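Local coordinates for mannan endo-1,4-beta-mannosidase (Mytilus edulis, PDB 2C0H), which hydrolyses internal beta-1,4-mannosidic linkages in mannans, galactomannans and glucomannans, cutting these polysaccharide backbones into short manno-oligosaccharides, at residues V3-S8 with N104-F109; S22-A27 with V328-Q333; R33-N38 with V62-H67; T46-L51 with L97-R102. The protein carries 3 engineered substitutions. All blocks are in the same frame, centred on the assembly; numbering follows the deposited sequence.

Interaction 1: residues V3-S8 with N104-F109; sequences VRLSVS and NILIFF. Engineered in segment 3-8: Val3 (natural residue Ala).
The methyl CD2 of Leu5 does all the touching from the N-terminal strand. Leu5 CD2 sits 3.9 Å from Phe108 CZ, the far end of that ring, meeting it obliquely, and 4.3 Å from Leu106 CD1. The Leu5 and Phe108 side chains reach for each other from opposite directions across a wide gap between the backbones: even the closest pair of CA atoms, those of Leu5 and Leu106, is 9.6 Å apart. Leu5 spans its share with CG turned anti to the backbone N (chi1 -166°), which carries CD2 forward to the aromatic ring. Beyond this trio, Trp321 meets the Phe108 ring with planes at about 45°, and Met220 touches Leu5. Further out, backbone bonds fix both strands. Ser6 pairs with Asn13 as strand 5-8 runs antiparallel to 11-14, and Arg4 with Asn15 just beyond the strand ends, while Leu106 is bonded to Val62 of the neighbouring parallel strand 61-68 and to Asn60 just before it. Just before strand 106-113, Asn104, with positive phi, is the C' residue of a Schellman motif ending helix 89-102, and its OD1 is held by Leu353 N. Leu106 and Phe108 face inward, so the arrangement fits an N-terminal hairpin lying under a TIM barrel and plugging its base. No hydrogen bond crosses the contact, which implies that van der Waals and hydrophobic forces join strand to strand here.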
loop_
_atom_site.group_PDB
_atom_site.type_symbol
_atom_site.label_atom_id
_atom_site.label_comp_id
_atom_site.label_asym_id
_atom_site.label_seq_id
_atom_site.Cartn_x
_atom_site.Cartn_y
_atom_site.Cartn_z
ATOM N N VAL A 3 7.395 12.648 -17.251
ATOM C CA VAL A 3 6.438 11.828 -16.500
ATOM C C VAL A 3 6.979 10.408 -16.470
ATOM O O VAL A 3 7.339 9.856 -17.512
ATOM C CB VAL A 3 5.014 11.853 -17.130
ATOM C CG1 VAL A 3 4.105 10.808 -16.499
ATOM C CG2 VAL A 3 4.386 13.230 -16.966
ATOM N N ARG A 4 7.030 9.831 -15.272
ATOM C CA ARG A 4 7.572 8.487 -15.066
ATOM C C ARG A 4 6.401 7.489 -14.887
ATOM O O ARG A 4 5.822 7.081 -15.890
ATOM C CB ARG A 4 8.591 8.516 -13.915
ATOM C CG ARG A 4 9.859 9.288 -14.292
ATOM C CD ARG A 4 10.967 9.216 -13.259
ATOM N NE ARG A 4 10.883 10.304 -12.289
ATOM C CZ ARG A 4 10.235 10.268 -11.128
ATOM N NH1 ARG A 4 9.576 9.191 -10.737
ATOM N NH2 ARG A 4 10.241 11.335 -10.338
ATOM N N LEU A 5 6.018 7.137 -13.654
ATOM C CA LEU A 5 4.892 6.239 -13.417
ATOM C C LEU A 5 3.555 7.006 -13.506
ATOM O O LEU A 5 3.410 8.089 -12.910
ATOM C CB LEU A 5 5.050 5.566 -12.051
ATOM C CG LEU A 5 4.177 4.359 -11.721
ATOM C CD1 LEU A 5 4.356 3.231 -12.717
ATOM C CD2 LEU A 5 4.522 3.870 -10.341
ATOM N N SER A 6 2.596 6.468 -14.260
ATOM C CA SER A 6 1.256 7.080 -14.408
ATOM C C SER A 6 0.140 6.038 -14.571
ATOM O O SER A 6 0.419 4.863 -14.774
ATOM C CB SER A 6 1.225 8.052 -15.594
ATOM O OG SER A 6 1.457 7.393 -16.828
ATOM N N VAL A 7 -1.115 6.486 -14.481
ATOM C CA VAL A 7 -2.295 5.626 -14.667
ATOM C C VAL A 7 -3.075 6.037 -15.919
ATOM O O VAL A 7 -3.316 7.234 -16.130
ATOM C CB VAL A 7 -3.282 5.720 -13.467
ATOM C CG1 VAL A 7 -4.542 4.862 -13.694
ATOM C CG2 VAL A 7 -2.607 5.342 -12.191
ATOM N N SER A 8 -3.499 5.055 -16.710
ATOM C CA SER A 8 -4.441 5.274 -17.817
ATOM C C SER A 8 -5.587 4.266 -17.690
ATOM O O SER A 8 -5.415 3.079 -17.978
ATOM C CB SER A 8 -3.719 5.123 -19.163
ATOM O OG SER A 8 -4.628 4.955 -20.257
ATOM N N ASN A 104 17.447 -0.517 -10.590
ATOM C CA ASN A 104 16.194 -0.320 -11.330
ATOM C C ASN A 104 14.917 -0.810 -10.618
ATOM O O ASN A 104 14.063 -1.456 -11.226
ATOM C CB ASN A 104 16.280 -0.947 -12.734
ATOM C CG ASN A 104 17.013 -0.073 -13.724
ATOM O OD1 ASN A 104 16.783 1.134 -13.808
ATOM N ND2 ASN A 104 17.887 -0.686 -14.506
ATOM N N ILE A 105 14.788 -0.483 -9.336
ATOM C CA ILE A 105 13.625 -0.894 -8.535
ATOM C C ILE A 105 12.880 0.333 -8.009
ATOM O O ILE A 105 13.521 1.285 -7.573
ATOM C CB ILE A 105 14.087 -1.814 -7.393
ATOM C CG1 ILE A 105 14.475 -3.179 -8.004
ATOM C CG2 ILE A 105 13.015 -1.970 -6.359
ATOM C CD1 ILE A 105 15.109 -4.134 -7.026
ATOM N N LEU A 106 11.552 0.303 -8.110
ATOM C CA LEU A 106 10.669 1.345 -7.560
ATOM C C LEU A 106 10.249 1.015 -6.135
ATOM O O LEU A 106 9.834 -0.111 -5.831
ATOM C CB LEU A 106 9.411 1.477 -8.414
ATOM C CG LEU A 106 9.577 1.989 -9.837
ATOM C CD1 LEU A 106 8.286 1.768 -10.610
ATOM C CD2 LEU A 106 9.970 3.479 -9.858
ATOM N N ILE A 107 10.267 2.028 -5.274
ATOM C CA ILE A 107 9.884 1.864 -3.884
ATOM C C ILE A 107 8.510 2.475 -3.590
ATOM O O ILE A 107 8.228 3.615 -3.985
ATOM C CB ILE A 107 10.959 2.521 -2.943
ATOM C CG1 ILE A 107 12.370 1.978 -3.220
ATOM C CG2 ILE A 107 10.598 2.391 -1.476
ATOM C CD1 ILE A 107 12.505 0.468 -3.137
ATOM N N PHE A 108 7.690 1.733 -2.859
ATOM C CA PHE A 108 6.409 2.222 -2.345
ATOM C C PHE A 108 6.474 2.261 -0.821
ATOM O O PHE A 108 6.646 1.229 -0.185
ATOM C CB PHE A 108 5.257 1.356 -2.845
ATOM C CG PHE A 108 5.067 1.446 -4.324
ATOM C CD1 PHE A 108 4.156 2.344 -4.860
ATOM C CD2 PHE A 108 5.848 0.690 -5.180
ATOM C CE1 PHE A 108 4.010 2.467 -6.222
ATOM C CE2 PHE A 108 5.708 0.822 -6.565
ATOM C CZ PHE A 108 4.762 1.687 -7.067
ATOM N N PHE A 109 6.356 3.452 -0.235
ATOM C CA PHE A 109 6.388 3.619 1.210
ATOM C C PHE A 109 4.963 3.571 1.810
ATOM O O PHE A 109 4.053 4.275 1.361
ATOM C CB PHE A 109 7.035 4.961 1.591
ATOM C CG PHE A 109 8.526 5.039 1.351
ATOM C CD1 PHE A 109 9.410 4.395 2.208
ATOM C CD2 PHE A 109 9.043 5.822 0.342
ATOM C CE1 PHE A 109 10.780 4.496 2.032
ATOM C CE2 PHE A 109 10.415 5.920 0.150
ATOM C CZ PHE A 109 11.284 5.263 1.002
#

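Interaction 2: residues S22-A27 with V328-Q333; sequences SGANQA and VSWNNQ
Ala24, on the first strand of the TIM barrel, meets Trp330 and Gln333 in the opening turn of helix 330-339. The Ala24 methyl lies at the edge of the indole, in its plane, with CB 3.8 Å from Trp330 CZ3. On the pyrrole side of that ring system, Trp330 NE1 is bonded to Asp53.

Gln333 can be followed outward. From CB, which points toward the strand, CG leaves anti to the carbonyl carbon (chi1 -64°), and the chain then extends to bring the amide up beside Ala24. Gln333 OE1 comes 4.2 Å from Ala24 CB, lies in the plane of the indole at its edge, and accepts a hydrogen bond from Thr322 OG1. Gln333 NE2 turns back to its own helix start, donating to Ser329 O over 3.1 Å from well above the carbonyl plane, and it also binds Ser324 O. A leucine here would probably leave the Thr322 hydroxyl and the Ser324 carbonyl without their amide partner, in a buried spot between strand and helix.

The same turn is closed at its N-cap, where Ser329 OG accepts from Asn332 N at 3.1 Å with an N-H...O angle of 161°.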
loop_
_atom_site.group_PDB
_atom_site.type_symbol
_atom_site.label_atom_id
_atom_site.label_comp_id
_atom_site.label_asym_id
_atom_site.label_seq_id
_atom_site.Cartn_x
_atom_site.Cartn_y
_atom_site.Cartn_z
ATOM N N SER A 22 5.930 -5.977 -10.324
ATOM C CA SER A 22 6.199 -7.321 -9.815
ATOM C C SER A 22 7.244 -7.226 -8.717
ATOM O O SER A 22 8.319 -6.682 -8.937
ATOM C CB SER A 22 6.780 -8.145 -10.946
ATOM O OG SER A 22 7.125 -9.448 -10.490
ATOM N N GLY A 23 6.979 -7.787 -7.552
ATOM C CA GLY A 23 7.976 -7.714 -6.496
ATOM C C GLY A 23 7.504 -8.249 -5.182
ATOM O O GLY A 23 6.761 -9.219 -5.138
ATOM N N ALA A 24 7.927 -7.581 -4.112
ATOM C CA ALA A 24 7.707 -8.082 -2.782
ATOM C C ALA A 24 7.575 -6.990 -1.757
ATOM O O ALA A 24 8.063 -5.876 -1.948
ATOM C CB ALA A 24 8.843 -8.995 -2.395
ATOM N N ASN A 25 6.930 -7.341 -0.663
ATOM C CA ASN A 25 6.963 -6.561 0.562
ATOM C C ASN A 25 8.265 -6.837 1.282
ATOM O O ASN A 25 8.642 -7.987 1.427
ATOM C CB ASN A 25 5.808 -6.986 1.485
ATOM C CG ASN A 25 4.465 -6.525 1.015
ATOM O OD1 ASN A 25 3.984 -5.486 1.469
ATOM N ND2 ASN A 25 3.817 -7.311 0.150
ATOM N N GLN A 26 8.929 -5.793 1.774
ATOM C CA GLN A 26 10.110 -6.006 2.632
ATOM C C GLN A 26 9.643 -6.739 3.907
ATOM O O GLN A 26 10.208 -7.783 4.239
ATOM C CB GLN A 26 10.875 -4.698 2.900
ATOM C CG GLN A 26 12.260 -4.871 3.565
ATOM C CD GLN A 26 13.386 -5.285 2.606
ATOM O OE1 GLN A 26 13.512 -4.772 1.498
ATOM N NE2 GLN A 26 14.229 -6.204 3.051
ATOM N N ALA A 27 8.635 -6.291 4.653
ATOM C CA ALA A 27 8.064 -4.941 4.667
ATOM C C ALA A 27 8.862 -4.058 5.645
ATOM O O ALA A 27 8.609 -2.855 5.747
ATOM C CB ALA A 27 6.620 -5.013 5.100
ATOM N N VAL A 328 7.829 -16.502 5.686
ATOM C CA VAL A 328 7.765 -17.689 4.805
ATOM C C VAL A 328 9.048 -17.918 3.958
ATOM O O VAL A 328 10.148 -17.610 4.415
ATOM C CB VAL A 328 6.421 -17.728 3.978
ATOM C CG1 VAL A 328 5.222 -17.742 4.901
ATOM C CG2 VAL A 328 6.292 -16.570 2.993
ATOM N N SER A 329 8.927 -18.511 2.773
ATOM C CA SER A 329 10.072 -18.789 1.925
ATOM C C SER A 329 10.373 -17.661 0.950
ATOM O O SER A 329 9.548 -17.361 0.082
ATOM C CB SER A 329 9.827 -20.066 1.118
ATOM O OG SER A 329 10.788 -20.238 0.095
ATOM N N TRP A 330 11.562 -17.085 1.069
ATOM C CA TRP A 330 12.041 -16.066 0.121
ATOM C C TRP A 330 12.321 -16.679 -1.255
ATOM O O TRP A 330 12.013 -16.080 -2.288
ATOM C CB TRP A 330 13.267 -15.344 0.699
ATOM C CG TRP A 330 13.875 -14.197 -0.086
ATOM C CD1 TRP A 330 15.185 -14.045 -0.388
ATOM C CD2 TRP A 330 13.205 -13.028 -0.627
ATOM N NE1 TRP A 330 15.397 -12.875 -1.095
ATOM C CE2 TRP A 330 14.199 -12.228 -1.236
ATOM C CE3 TRP A 330 11.888 -12.590 -0.650
ATOM C CZ2 TRP A 330 13.905 -11.024 -1.882
ATOM C CZ3 TRP A 330 11.596 -11.367 -1.297
ATOM C CH2 TRP A 330 12.599 -10.616 -1.883
ATOM N N ASN A 331 12.902 -17.876 -1.298
ATOM C CA ASN A 331 13.111 -18.518 -2.594
ATOM C C ASN A 331 11.827 -18.742 -3.406
ATOM O O ASN A 331 11.874 -18.594 -4.628
ATOM C CB ASN A 331 13.847 -19.850 -2.436
ATOM C CG ASN A 331 15.298 -19.684 -2.052
ATOM O OD1 ASN A 331 15.922 -18.640 -2.283
ATOM N ND2 ASN A 331 15.867 -20.745 -1.474
ATOM N N ASN A 332 10.709 -19.101 -2.753
ATOM C CA ASN A 332 9.413 -19.278 -3.434
ATOM C C ASN A 332 8.989 -17.965 -4.088
ATOM O O ASN A 332 8.443 -17.940 -5.189
ATOM C CB ASN A 332 8.309 -19.701 -2.467
ATOM C CG ASN A 332 8.311 -21.191 -2.160
ATOM O OD1 ASN A 332 9.017 -21.981 -2.802
ATOM N ND2 ASN A 332 7.491 -21.581 -1.197
ATOM N N GLN A 333 9.216 -16.870 -3.374
ATOM C CA GLN A 333 8.834 -15.558 -3.877
ATOM C C GLN A 333 9.654 -15.144 -5.081
ATOM O O GLN A 333 9.104 -14.647 -6.090
ATOM C CB GLN A 333 8.951 -14.521 -2.753
ATOM C CG GLN A 333 7.991 -14.742 -1.577
ATOM C CD GLN A 333 8.306 -13.843 -0.403
ATOM O OE1 GLN A 333 8.127 -12.621 -0.480
ATOM N NE2 GLN A 333 8.766 -14.428 0.699
#

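Interaction 3: residues R33-N38 with V62-H67; sequences RDFGHN and VRVWLH
Phe35 and Leu66 bring the two backbones closest, their CA atoms 7.2 Å apart, where the irregular loop 33-38 passes strand 61-68 of the barrel. Two waters join the segments. One links backbone to backbone, accepting from Asp34 N at 3.0 Å and donating to Leu66 O; the other links the Asp34 carboxylate to the strand, donating to both Asp34 OD2 and, at 3.0 Å, to Trp65 O.

Beside this wet seam is a greasy one. Leu66 CD1 comes against the ring and root of Phe35, 3.8 Å from its CD2 and 4.0 Å from its CB, the side chains meeting at about a right angle. Val64 adds a methyl at the ring's edge, CG2 lying 4.1 Å from Phe35 CE2; it gets there because CG2 is anti to the backbone N while CG1 takes the more hindered site. Leu89 and Met93 of helix 89-102 and Tyr40 of helix 40-56 also pack on Phe35.

Trp65, a substrate-binding residue by similarity, sits between Val64 and Leu66 and sends its indole away from the loop. The carboxylate of Asp34 also takes Val29 N and Asn30 N, and is therefore probably well stabilised as an anion. The chemistry thus implies a division of labour: apolar contacts grip the strand's outward side chains, and bound water serves the carbonyls of Trp65 and Leu66.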
loop_
_atom_site.group_PDB
_atom_site.type_symbol
_atom_site.label_atom_id
_atom_site.label_comp_id
_atom_site.label_asym_id
_atom_site.label_seq_id
_atom_site.Cartn_x
_atom_site.Cartn_y
_atom_site.Cartn_z
ATOM N N ARG A 33 11.411 1.170 12.839
ATOM C CA ARG A 33 12.654 1.841 13.202
ATOM C C ARG A 33 13.714 1.668 12.091
ATOM O O ARG A 33 14.884 1.386 12.366
ATOM C CB ARG A 33 13.150 1.277 14.545
ATOM C CG ARG A 33 12.221 1.532 15.695
ATOM C CD ARG A 33 12.757 0.985 17.020
ATOM N NE ARG A 33 11.712 0.997 18.041
ATOM C CZ ARG A 33 11.386 2.034 18.812
ATOM N NH1 ARG A 33 12.022 3.201 18.715
ATOM N NH2 ARG A 33 10.403 1.898 19.696
ATOM N N ASP A 34 13.307 1.872 10.839
ATOM C CA ASP A 34 14.202 1.675 9.697
ATOM C C ASP A 34 14.752 2.972 9.078
ATOM O O ASP A 34 15.767 2.937 8.386
ATOM C CB ASP A 34 13.497 0.850 8.617
ATOM C CG ASP A 34 13.503 -0.637 8.910
ATOM O OD1 ASP A 34 14.561 -1.141 9.336
ATOM O OD2 ASP A 34 12.479 -1.301 8.674
ATOM N N PHE A 35 14.059 4.096 9.283
ATOM C CA PHE A 35 14.427 5.374 8.676
ATOM C C PHE A 35 14.332 6.483 9.722
ATOM O O PHE A 35 13.459 6.433 10.582
ATOM C CB PHE A 35 13.494 5.690 7.492
ATOM C CG PHE A 35 13.512 4.634 6.414
ATOM C CD1 PHE A 35 14.451 4.677 5.397
ATOM C CD2 PHE A 35 12.622 3.584 6.449
ATOM C CE1 PHE A 35 14.483 3.700 4.417
ATOM C CE2 PHE A 35 12.658 2.590 5.465
ATOM C CZ PHE A 35 13.584 2.660 4.462
ATOM N N GLY A 36 15.219 7.466 9.628
ATOM C CA GLY A 36 15.328 8.527 10.626
ATOM C C GLY A 36 16.214 8.101 11.778
ATOM O O GLY A 36 16.437 6.909 11.991
ATOM N N HIS A 37 16.733 9.074 12.523
ATOM C CA HIS A 37 17.617 8.792 13.657
ATOM C C HIS A 37 18.802 7.902 13.262
ATOM O O HIS A 37 19.237 7.041 14.039
ATOM C CB HIS A 37 16.805 8.191 14.819
ATOM C CG HIS A 37 15.627 9.025 15.218
ATOM N ND1 HIS A 37 15.763 10.239 15.856
ATOM C CD2 HIS A 37 14.298 8.839 15.045
ATOM C CE1 HIS A 37 14.568 10.762 16.064
ATOM N NE2 HIS A 37 13.660 9.933 15.585
ATOM N N ASN A 38 19.321 8.117 12.055
ATOM C CA ASN A 38 20.461 7.367 11.528
ATOM C C ASN A 38 20.214 5.853 11.528
ATOM O O ASN A 38 21.153 5.074 11.666
ATOM C CB ASN A 38 21.728 7.709 12.323
ATOM C CG ASN A 38 22.142 9.162 12.162
ATOM O OD1 ASN A 38 22.562 9.584 11.081
ATOM N ND2 ASN A 38 22.019 9.938 13.236
ATOM N N VAL A 62 9.376 -2.731 -4.568
ATOM C CA VAL A 62 9.393 -3.150 -3.165
ATOM C C VAL A 62 8.432 -2.248 -2.390
ATOM O O VAL A 62 8.454 -1.026 -2.598
ATOM C CB VAL A 62 10.808 -3.049 -2.532
ATOM C CG1 VAL A 62 10.793 -3.464 -1.077
ATOM C CG2 VAL A 62 11.801 -3.890 -3.279
ATOM N N ARG A 63 7.617 -2.846 -1.520
ATOM C CA ARG A 63 6.777 -2.123 -0.553
ATOM C C ARG A 63 7.469 -2.166 0.816
ATOM O O ARG A 63 7.835 -3.242 1.321
ATOM C CB ARG A 63 5.370 -2.738 -0.503
ATOM C CG ARG A 63 4.376 -2.169 0.516
ATOM C CD ARG A 63 2.965 -2.756 0.254
ATOM N NE ARG A 63 1.886 -2.276 1.140
ATOM C CZ ARG A 63 1.261 -2.971 2.086
ATOM N NH1 ARG A 63 1.576 -4.233 2.358
ATOM N NH2 ARG A 63 0.288 -2.402 2.784
ATOM N N VAL A 64 7.628 -0.998 1.425
ATOM C CA VAL A 64 8.281 -0.886 2.727
ATOM C C VAL A 64 7.446 -0.031 3.675
ATOM O O VAL A 64 6.859 0.949 3.248
ATOM C CB VAL A 64 9.700 -0.311 2.585
ATOM C CG1 VAL A 64 9.688 1.124 2.133
ATOM C CG2 VAL A 64 10.482 -0.439 3.872
ATOM N N TRP A 65 7.370 -0.421 4.941
ATOM C CA TRP A 65 6.565 0.298 5.945
ATOM C C TRP A 65 7.412 1.344 6.679
ATOM O O TRP A 65 8.556 1.081 7.071
ATOM C CB TRP A 65 5.940 -0.686 6.941
ATOM C CG TRP A 65 4.896 -1.650 6.374
ATOM C CD1 TRP A 65 4.580 -1.865 5.049
ATOM C CD2 TRP A 65 4.077 -2.533 7.123
ATOM N NE1 TRP A 65 3.602 -2.820 4.950
ATOM C CE2 TRP A 65 3.287 -3.264 6.207
ATOM C CE3 TRP A 65 3.940 -2.796 8.493
ATOM C CZ2 TRP A 65 2.351 -4.224 6.629
ATOM C CZ3 TRP A 65 3.014 -3.745 8.906
ATOM C CH2 TRP A 65 2.237 -4.445 7.978
ATOM N N LEU A 66 6.833 2.535 6.876
ATOM C CA LEU A 66 7.546 3.698 7.388
ATOM C C LEU A 66 7.184 4.017 8.863
ATOM O O LEU A 66 7.857 3.539 9.777
ATOM C CB LEU A 66 7.311 4.903 6.449
ATOM C CG LEU A 66 8.213 6.130 6.684
ATOM C CD1 LEU A 66 9.654 5.872 6.298
ATOM C CD2 LEU A 66 7.710 7.314 5.882
ATOM N N HIS A 67 6.113 4.761 9.130
ATOM C CA HIS A 67 5.810 5.156 10.528
ATOM C C HIS A 67 5.186 4.052 11.380
ATOM O O HIS A 67 5.503 3.953 12.568
ATOM C CB HIS A 67 4.862 6.355 10.602
ATOM C CG HIS A 67 5.241 7.512 9.737
ATOM N ND1 HIS A 67 6.490 8.087 9.750
ATOM C CD2 HIS A 67 4.483 8.274 8.915
ATOM C CE1 HIS A 67 6.498 9.127 8.929
ATOM N NE2 HIS A 67 5.289 9.262 8.415
HETATM O O HOH W 1 9.889 -0.316 9.322
HETATM O O HOH W 2 10.658 2.601 9.762
#

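Interaction 4: residues T46-L51 with L97-R102; sequences TFESTL and LHAAQR
Glu48 and Leu51 of helix 40-56 lean on Ala99 and Ala100 of helix 89-102, two successive outer helices of the (beta/alpha)8 barrel. The short segments run nearly parallel, 21° apart, with a closest axis approach of 10.0 Å; the small alanine side chains leave room for the longer ones opposite.

Along the first helix, Phe47 comes before the direct contact and turns its ring to those of Tyr96 and Phe35, in the layer between helices and strands. Glu48 follows. Its chain sets out with CG anti to the backbone N (chi1 166°) and then bends at chi2, laying Glu48 OE1 against the Ala99 methyl, 3.9 Å from Ala99 CB. The other oxygen, OE2, is hydrogen-bonded to His103 NE2, which holds the carboxylate at the edge of the interface. Arg102 NH2 stays 5.1 Å from Glu48 OE1, near enough for a weak electrostatic pull, perhaps, but not a salt bridge; its guanidinium lies over Ala99 CA instead.

One turn on from Glu48, Leu51 fills the middle of the interface. Leu51 CD2 faces Ala100 CB at 4.2 Å, and Leu51 CD1 presses on the backbone between the two alanines, 4.0 Å from Ala99 CB and 3.7 Å from Ala100 N.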
loop_
_atom_site.group_PDB
_atom_site.type_symbol
_atom_site.label_atom_id
_atom_site.label_comp_id
_atom_site.label_asym_id
_atom_site.label_seq_id
_atom_site.Cartn_x
_atom_site.Cartn_y
_atom_site.Cartn_z
ATOM N N THR A 46 20.916 -5.288 4.634
ATOM C CA THR A 46 19.737 -6.125 4.346
ATOM C C THR A 46 18.891 -5.503 3.238
ATOM O O THR A 46 18.443 -6.182 2.323
ATOM C CB THR A 46 18.856 -6.339 5.603
ATOM O OG1 THR A 46 19.654 -6.937 6.646
ATOM C CG2 THR A 46 17.667 -7.211 5.305
ATOM N N PHE A 47 18.655 -4.202 3.334
ATOM C CA PHE A 47 17.918 -3.531 2.287
ATOM C C PHE A 47 18.629 -3.728 0.921
ATOM O O PHE A 47 17.981 -4.028 -0.091
ATOM C CB PHE A 47 17.767 -2.030 2.606
ATOM C CG PHE A 47 16.630 -1.685 3.553
ATOM C CD1 PHE A 47 15.293 -1.879 3.197
ATOM C CD2 PHE A 47 16.900 -1.124 4.803
ATOM C CE1 PHE A 47 14.267 -1.518 4.064
ATOM C CE2 PHE A 47 15.873 -0.783 5.671
ATOM C CZ PHE A 47 14.572 -0.967 5.304
ATOM N N GLU A 48 19.954 -3.588 0.902
ATOM C CA GLU A 48 20.736 -3.668 -0.346
ATOM C C GLU A 48 20.795 -5.092 -0.891
ATOM O O GLU A 48 20.707 -5.300 -2.104
ATOM C CB GLU A 48 22.162 -3.113 -0.154
ATOM C CG GLU A 48 23.152 -3.438 -1.272
ATOM C CD GLU A 48 22.780 -2.850 -2.629
ATOM O OE1 GLU A 48 22.117 -1.785 -2.681
ATOM O OE2 GLU A 48 23.167 -3.461 -3.656
ATOM N N SER A 49 20.930 -6.075 -0.008
ATOM C CA SER A 49 20.964 -7.458 -0.488
ATOM C C SER A 49 19.603 -7.858 -1.069
ATOM O O SER A 49 19.540 -8.623 -2.031
ATOM C CB SER A 49 21.417 -8.426 0.604
ATOM O OG SER A 49 20.508 -8.499 1.664
ATOM N N THR A 50 18.515 -7.345 -0.485
ATOM C CA THR A 50 17.164 -7.622 -0.993
ATOM C C THR A 50 17.010 -7.043 -2.402
ATOM O O THR A 50 16.459 -7.703 -3.286
ATOM C CB THR A 50 16.063 -7.063 -0.047
ATOM O OG1 THR A 50 16.126 -7.729 1.221
ATOM C CG2 THR A 50 14.688 -7.257 -0.622
ATOM N N LEU A 51 17.475 -5.814 -2.595
ATOM C CA LEU A 51 17.450 -5.182 -3.920
ATOM C C LEU A 51 18.252 -5.971 -4.960
ATOM O O LEU A 51 17.809 -6.121 -6.092
ATOM C CB LEU A 51 17.989 -3.758 -3.858
ATOM C CG LEU A 51 17.193 -2.722 -3.074
ATOM C CD1 LEU A 51 18.031 -1.454 -2.969
ATOM C CD2 LEU A 51 15.842 -2.443 -3.727
ATOM N N LEU A 97 16.507 5.258 -1.661
ATOM C CA LEU A 97 16.055 5.479 -3.036
ATOM C C LEU A 97 17.217 5.461 -4.052
ATOM O O LEU A 97 17.041 4.954 -5.159
ATOM C CB LEU A 97 15.229 6.778 -3.132
ATOM C CG LEU A 97 13.850 6.712 -2.464
ATOM C CD1 LEU A 97 13.305 8.137 -2.298
ATOM C CD2 LEU A 97 12.849 5.842 -3.239
ATOM N N HIS A 98 18.388 5.991 -3.682
ATOM C CA HIS A 98 19.561 5.970 -4.575
ATOM C C HIS A 98 20.043 4.540 -4.774
ATOM O O HIS A 98 20.400 4.173 -5.883
ATOM C CB HIS A 98 20.710 6.822 -4.055
ATOM C CG HIS A 98 20.472 8.296 -4.133
ATOM N ND1 HIS A 98 19.468 8.863 -4.886
ATOM C CD2 HIS A 98 21.134 9.321 -3.553
ATOM C CE1 HIS A 98 19.517 10.180 -4.758
ATOM N NE2 HIS A 98 20.517 10.482 -3.951
ATOM N N ALA A 99 20.042 3.739 -3.714
ATOM C CA ALA A 99 20.375 2.310 -3.835
ATOM C C ALA A 99 19.400 1.563 -4.746
ATOM O O ALA A 99 19.810 0.758 -5.590
ATOM C CB ALA A 99 20.419 1.667 -2.452
ATOM N N ALA A 100 18.107 1.833 -4.596
ATOM C CA ALA A 100 17.075 1.207 -5.420
ATOM C C ALA A 100 17.263 1.590 -6.897
ATOM O O ALA A 100 17.170 0.743 -7.786
ATOM C CB ALA A 100 15.678 1.603 -4.933
ATOM N N GLN A 101 17.580 2.856 -7.153
ATOM C CA GLN A 101 17.783 3.350 -8.514
ATOM C C GLN A 101 18.913 2.595 -9.210
ATOM O O GLN A 101 18.795 2.269 -10.380
ATOM C CB GLN A 101 18.089 4.850 -8.499
ATOM C CG GLN A 101 18.110 5.471 -9.865
ATOM C CD GLN A 101 18.357 6.963 -9.837
ATOM O OE1 GLN A 101 18.126 7.630 -8.826
ATOM N NE2 GLN A 101 18.806 7.502 -10.962
ATOM N N ARG A 102 19.980 2.308 -8.469
ATOM C CA ARG A 102 21.142 1.596 -9.011
ATOM C C ARG A 102 20.758 0.179 -9.454
ATOM O O ARG A 102 21.457 -0.412 -10.305
ATOM C CB ARG A 102 22.291 1.554 -7.988
ATOM C CG ARG A 102 22.996 2.895 -7.786
ATOM C CD ARG A 102 24.283 2.790 -6.984
ATOM N NE ARG A 102 24.070 2.510 -5.570
ATOM C CZ ARG A 102 23.898 3.429 -4.618
ATOM N NH1 ARG A 102 23.896 4.725 -4.898
ATOM N NH2 ARG A 102 23.712 3.037 -3.366
#

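From the N terminus, strand 5-8 waits about a hundred residues for its partner 106-113, so interaction 1 closes a long loop. Interaction 2 opens inside that loop, at strand 17-25, but closes only with helix 330-339 near the C terminus; the two therefore cross. Interactions 3 and 4 both lie within each of these spans and cross one another, their segments alternating as loop, helix, strand, helix. Strand 61-68 sits between strand 17-25 of interaction 2 and strand 106-113 of interaction 1. Together they tie the N-terminal hairpin, which probably closes the base of the barrel, to its first three strands, the first two outer helices and the last helix.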